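Local coordinates for protein transcriptional activator ToxR (Vibrio vulnificus, PDB 6UTC) that acts as a membrane-spanning transcriptional activator, whose periplasmic domain, the part described here, probably senses bile salts and interacts with ToxS, at residues Val25-Trp39 with Pro60-Leu73. Numbering follows the deposited sequence.
With SO4 (sulfate ion), chain B.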
# COMPACT_ATOMS: atom_id res chain seq x y z
N VAL A 25 0.02 -9.60 1.50
CA VAL A 25 -0.35 -8.51 0.61
C VAL A 25 0.83 -8.26 -0.32
O VAL A 25 1.95 -8.01 0.15
CB VAL A 25 -0.70 -7.24 1.40
CG1 VAL A 25 -1.10 -6.11 0.45
CG2 VAL A 25 -1.82 -7.51 2.40
N GLU A 26 0.60 -8.34 -1.62
CA GLU A 26 1.65 -8.05 -2.59
C GLU A 26 1.81 -6.54 -2.68
O GLU A 26 0.88 -5.85 -3.09
CB GLU A 26 1.26 -8.57 -3.96
CG GLU A 26 1.13 -10.05 -4.06
CD GLU A 26 0.73 -10.48 -5.46
OE1 GLU A 26 1.52 -10.25 -6.39
OE2 GLU A 26 -0.39 -11.01 -5.62
N VAL A 27 2.98 -6.03 -2.33
CA VAL A 27 3.30 -4.63 -2.54
C VAL A 27 3.96 -4.52 -3.91
O VAL A 27 5.07 -5.01 -4.10
CB VAL A 27 4.19 -4.06 -1.44
CG1 VAL A 27 4.48 -2.59 -1.71
CG2 VAL A 27 3.52 -4.25 -0.08
N LEU A 28 3.28 -3.88 -4.84
CA LEU A 28 3.66 -3.84 -6.24
C LEU A 28 3.92 -2.41 -6.67
O LEU A 28 3.38 -1.46 -6.09
CB LEU A 28 2.53 -4.37 -7.12
CG LEU A 28 2.08 -5.80 -6.85
CD1 LEU A 28 0.77 -6.06 -7.59
CD2 LEU A 28 3.15 -6.77 -7.30
N THR A 29 4.74 -2.25 -7.70
CA THR A 29 4.92 -0.95 -8.34
C THR A 29 5.08 -1.20 -9.83
O THR A 29 5.49 -2.29 -10.22
CB THR A 29 6.13 -0.19 -7.74
OG1 THR A 29 6.11 1.18 -8.15
CG2 THR A 29 7.45 -0.80 -8.14
N PRO A 30 4.72 -0.24 -10.68
CA PRO A 30 4.93 -0.45 -12.12
C PRO A 30 6.38 -0.83 -12.42
O PRO A 30 7.31 -0.38 -11.74
CB PRO A 30 4.54 0.90 -12.73
CG PRO A 30 3.54 1.46 -11.77
CD PRO A 30 4.07 1.05 -10.41
N LEU A 31 6.55 -1.66 -13.45
CA LEU A 31 7.84 -2.28 -13.76
C LEU A 31 8.99 -1.29 -13.71
O LEU A 31 10.02 -1.54 -13.08
CB LEU A 31 7.79 -2.92 -15.15
CG LEU A 31 9.12 -3.48 -15.64
CD1 LEU A 31 9.56 -4.65 -14.77
CD2 LEU A 31 8.99 -3.92 -17.09
N ASN A 32 8.83 -0.16 -14.38
CA ASN A 32 9.92 0.78 -14.49
C ASN A 32 9.78 1.99 -13.58
O ASN A 32 10.50 2.97 -13.75
CB ASN A 32 10.13 1.18 -15.95
CG ASN A 32 10.71 0.04 -16.77
OD1 ASN A 32 11.73 -0.52 -16.39
ND2 ASN A 32 10.03 -0.34 -17.82
N HIS A 33 8.88 1.92 -12.60
CA HIS A 33 8.78 3.01 -11.64
C HIS A 33 10.12 3.19 -10.93
O HIS A 33 10.83 2.22 -10.67
CB HIS A 33 7.68 2.68 -10.63
CG HIS A 33 7.30 3.83 -9.77
ND1 HIS A 33 8.03 4.21 -8.66
CD2 HIS A 33 6.26 4.69 -9.86
CE1 HIS A 33 7.47 5.27 -8.11
NE2 HIS A 33 6.39 5.59 -8.82
N PRO A 34 10.47 4.42 -10.57
CA PRO A 34 11.72 4.66 -9.84
C PRO A 34 11.75 3.95 -8.50
O PRO A 34 10.70 3.49 -7.99
CB PRO A 34 11.73 6.19 -9.66
CG PRO A 34 10.86 6.71 -10.77
CD PRO A 34 9.79 5.67 -10.94
N PRO A 35 12.91 3.88 -7.86
CA PRO A 35 13.05 3.09 -6.63
C PRO A 35 12.18 3.62 -5.49
O PRO A 35 11.99 4.82 -5.33
CB PRO A 35 14.54 3.20 -6.30
CG PRO A 35 15.20 3.57 -7.60
CD PRO A 35 14.21 4.43 -8.30
N LEU A 36 11.67 2.68 -4.69
CA LEU A 36 10.84 2.99 -3.54
C LEU A 36 11.33 2.36 -2.25
O LEU A 36 10.67 2.50 -1.22
CB LEU A 36 9.39 2.57 -3.80
CG LEU A 36 8.66 3.40 -4.84
CD1 LEU A 36 7.31 2.76 -5.15
CD2 LEU A 36 8.47 4.84 -4.35
N GLN A 37 12.49 1.69 -2.27
CA GLN A 37 12.98 0.98 -1.08
C GLN A 37 12.95 1.84 0.18
O GLN A 37 12.62 1.35 1.27
CB GLN A 37 14.39 0.43 -1.35
CG GLN A 37 15.03 -0.27 -0.17
CD GLN A 37 14.23 -1.46 0.32
OE1 GLN A 37 13.65 -2.21 -0.47
NE2 GLN A 37 14.18 -1.64 1.64
N ALA A 38 13.26 3.13 0.06
CA ALA A 38 13.30 4.00 1.23
C ALA A 38 11.94 4.12 1.92
O ALA A 38 11.88 4.46 3.11
CB ALA A 38 13.79 5.39 0.85
N TRP A 39 10.85 3.87 1.21
CA TRP A 39 9.52 3.95 1.80
C TRP A 39 9.09 2.67 2.48
O TRP A 39 8.02 2.65 3.08
CB TRP A 39 8.50 4.29 0.71
CG TRP A 39 8.58 5.70 0.23
CD1 TRP A 39 9.34 6.19 -0.81
CD2 TRP A 39 7.86 6.82 0.75
NE1 TRP A 39 9.13 7.54 -0.95
CE2 TRP A 39 8.21 7.95 -0.02
CE3 TRP A 39 6.93 6.97 1.78
CZ2 TRP A 39 7.69 9.21 0.23
CZ3 TRP A 39 6.41 8.23 2.03
CH2 TRP A 39 6.78 9.33 1.25
N PRO A 60 -6.78 -7.00 1.71
CA PRO A 60 -6.44 -6.62 0.34
C PRO A 60 -5.54 -7.68 -0.26
O PRO A 60 -4.76 -8.34 0.43
CB PRO A 60 -5.69 -5.30 0.52
CG PRO A 60 -5.07 -5.43 1.88
CD PRO A 60 -6.12 -6.14 2.70
N VAL A 61 -5.68 -7.85 -1.58
CA VAL A 61 -4.81 -8.74 -2.34
C VAL A 61 -3.46 -8.08 -2.55
O VAL A 61 -2.39 -8.70 -2.40
CB VAL A 61 -5.47 -9.09 -3.69
CG1 VAL A 61 -4.55 -9.98 -4.52
CG2 VAL A 61 -6.84 -9.74 -3.49
N LYS A 62 -3.47 -6.80 -2.89
CA LYS A 62 -2.26 -6.12 -3.28
C LYS A 62 -2.41 -4.66 -2.94
O LYS A 62 -3.52 -4.15 -2.71
CB LYS A 62 -1.95 -6.31 -4.76
CG LYS A 62 -3.05 -5.92 -5.69
CD LYS A 62 -2.85 -6.63 -7.02
CE LYS A 62 -4.04 -6.46 -7.94
NZ LYS A 62 -3.85 -7.29 -9.17
N VAL A 63 -1.27 -3.99 -2.89
CA VAL A 63 -1.21 -2.55 -2.74
C VAL A 63 -0.21 -2.05 -3.77
O VAL A 63 0.91 -2.58 -3.88
CB VAL A 63 -0.88 -2.09 -1.30
CG1 VAL A 63 0.47 -2.57 -0.84
CG2 VAL A 63 -1.01 -0.58 -1.18
N ILE A 64 -0.64 -1.09 -4.59
CA ILE A 64 0.20 -0.52 -5.63
C ILE A 64 0.79 0.76 -5.08
O ILE A 64 0.05 1.69 -4.71
CB ILE A 64 -0.59 -0.22 -6.91
CG1 ILE A 64 -1.52 -1.38 -7.27
CG2 ILE A 64 0.37 0.18 -8.05
CD1 ILE A 64 -0.84 -2.66 -7.53
N ALA A 65 2.11 0.83 -5.03
CA ALA A 65 2.83 1.99 -4.52
C ALA A 65 3.41 2.78 -5.69
O ALA A 65 4.12 2.21 -6.53
CB ALA A 65 3.96 1.53 -3.61
N THR A 66 3.11 4.08 -5.75
CA THR A 66 3.65 4.96 -6.78
C THR A 66 3.96 6.32 -6.19
O THR A 66 3.54 6.67 -5.08
CB THR A 66 2.68 5.14 -7.95
OG1 THR A 66 1.46 5.71 -7.47
CG2 THR A 66 2.39 3.83 -8.65
N GLY A 67 4.71 7.11 -6.95
CA GLY A 67 5.13 8.43 -6.47
C GLY A 67 6.36 8.31 -5.62
O GLY A 67 7.32 7.63 -5.99
N GLY A 68 6.37 8.99 -4.47
CA GLY A 68 7.44 8.80 -3.52
C GLY A 68 8.76 9.44 -3.87
O GLY A 68 9.75 9.23 -3.16
N GLN A 69 8.83 10.20 -4.96
CA GLN A 69 10.10 10.83 -5.30
C GLN A 69 10.29 12.14 -4.55
O GLN A 69 11.43 12.55 -4.30
CB GLN A 69 10.23 10.95 -6.81
CG GLN A 69 9.93 9.60 -7.50
CD GLN A 69 10.84 8.47 -7.02
OE1 GLN A 69 12.03 8.50 -7.26
NE2 GLN A 69 10.27 7.48 -6.35
N GLY A 70 9.20 12.77 -4.15
CA GLY A 70 9.19 13.82 -3.16
C GLY A 70 8.77 13.28 -1.81
O GLY A 70 9.13 12.16 -1.42
N ASN A 71 7.95 14.05 -1.10
CA ASN A 71 7.57 13.67 0.26
C ASN A 71 6.22 12.97 0.34
O ASN A 71 5.72 12.76 1.45
CB ASN A 71 7.61 14.89 1.19
CG ASN A 71 6.60 15.95 0.82
OD1 ASN A 71 5.82 15.80 -0.12
ND2 ASN A 71 6.61 17.06 1.56
N GLN A 72 5.64 12.58 -0.79
CA GLN A 72 4.31 11.98 -0.83
C GLN A 72 4.35 10.68 -1.62
O GLN A 72 4.91 10.63 -2.72
CB GLN A 72 3.29 12.93 -1.44
CG GLN A 72 1.86 12.47 -1.26
CD GLN A 72 0.85 13.59 -1.43
OE1 GLN A 72 -0.36 13.34 -1.54
NE2 GLN A 72 1.32 14.83 -1.47
N LEU A 73 3.73 9.64 -1.06
CA LEU A 73 3.59 8.33 -1.69
C LEU A 73 2.11 8.00 -1.82
O LEU A 73 1.32 8.28 -0.92
CB LEU A 73 4.27 7.27 -0.82
CG LEU A 73 4.29 5.85 -1.40
CD1 LEU A 73 5.38 5.74 -2.47
CD2 LEU A 73 4.52 4.80 -0.33
S SO4 B . 13.16 -0.55 -5.70
O1 SO4 B . 14.11 -0.39 -6.80
O2 SO4 B . 11.88 0.04 -6.06
O3 SO4 B . 13.69 0.18 -4.54
O4 SO4 B . 13.01 -1.97 -5.39
O HOH W 1 13.71 7.00 -6.07
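Strands 25-30 and 62-67 run parallel, inclined by 20°, and E26, L28, V63 and A65 supply the amide N-H groups of four backbone hydrogen bonds, the two central ones, L28 N to V63 O and A65 N to L28 O, nearly straight. T29 carries the pairing one step further with its side chain: OG1, set anti to its own N (chi1 -167°), reaches A65 O at 2.8 Å, in the place of the amide that P30, being proline, cannot offer. V27 CG2 lies alongside V63 CG1 on one face of the sheet, while on the other L28 CD1 touches both I64 CD1 and the aliphatic CD of K62. Beyond the strand, a type I turn from P30 to H33 brings the edge of the H33 imidazole to the end of strand 62-67. There H33 NE2 accepts a hydrogen bond from G67 N at 2.9 Å, the donor tilted 22° from the ring plane, and ND1 donates to P34 O, so the ring is held through both nitrogens. L36 rests CD1 on A65 CB and CD2 on L73 CD1. The indole of W39 donates from NE1 to a lone pair of G68 O at 2.9 Å, and L73 CB sits over its six-membered ring in a CH-pi contact, 3.6 Å from the centroid. Q69 NE2 bonds G67 O and, weakly, P35 O. A sulfate, probably from the crystallisation liquor, accepts hydrogen bonds from the backbone N-H groups of L36 and Q37, and from R17. The contact joins the two strands of a beta-alpha-beta unit whose crossover is helix 40-52; strand 16-22 flanks 25-30, strand 72-78 flanks 62-67, and I92 of strand 88-93 meets W39 and L73.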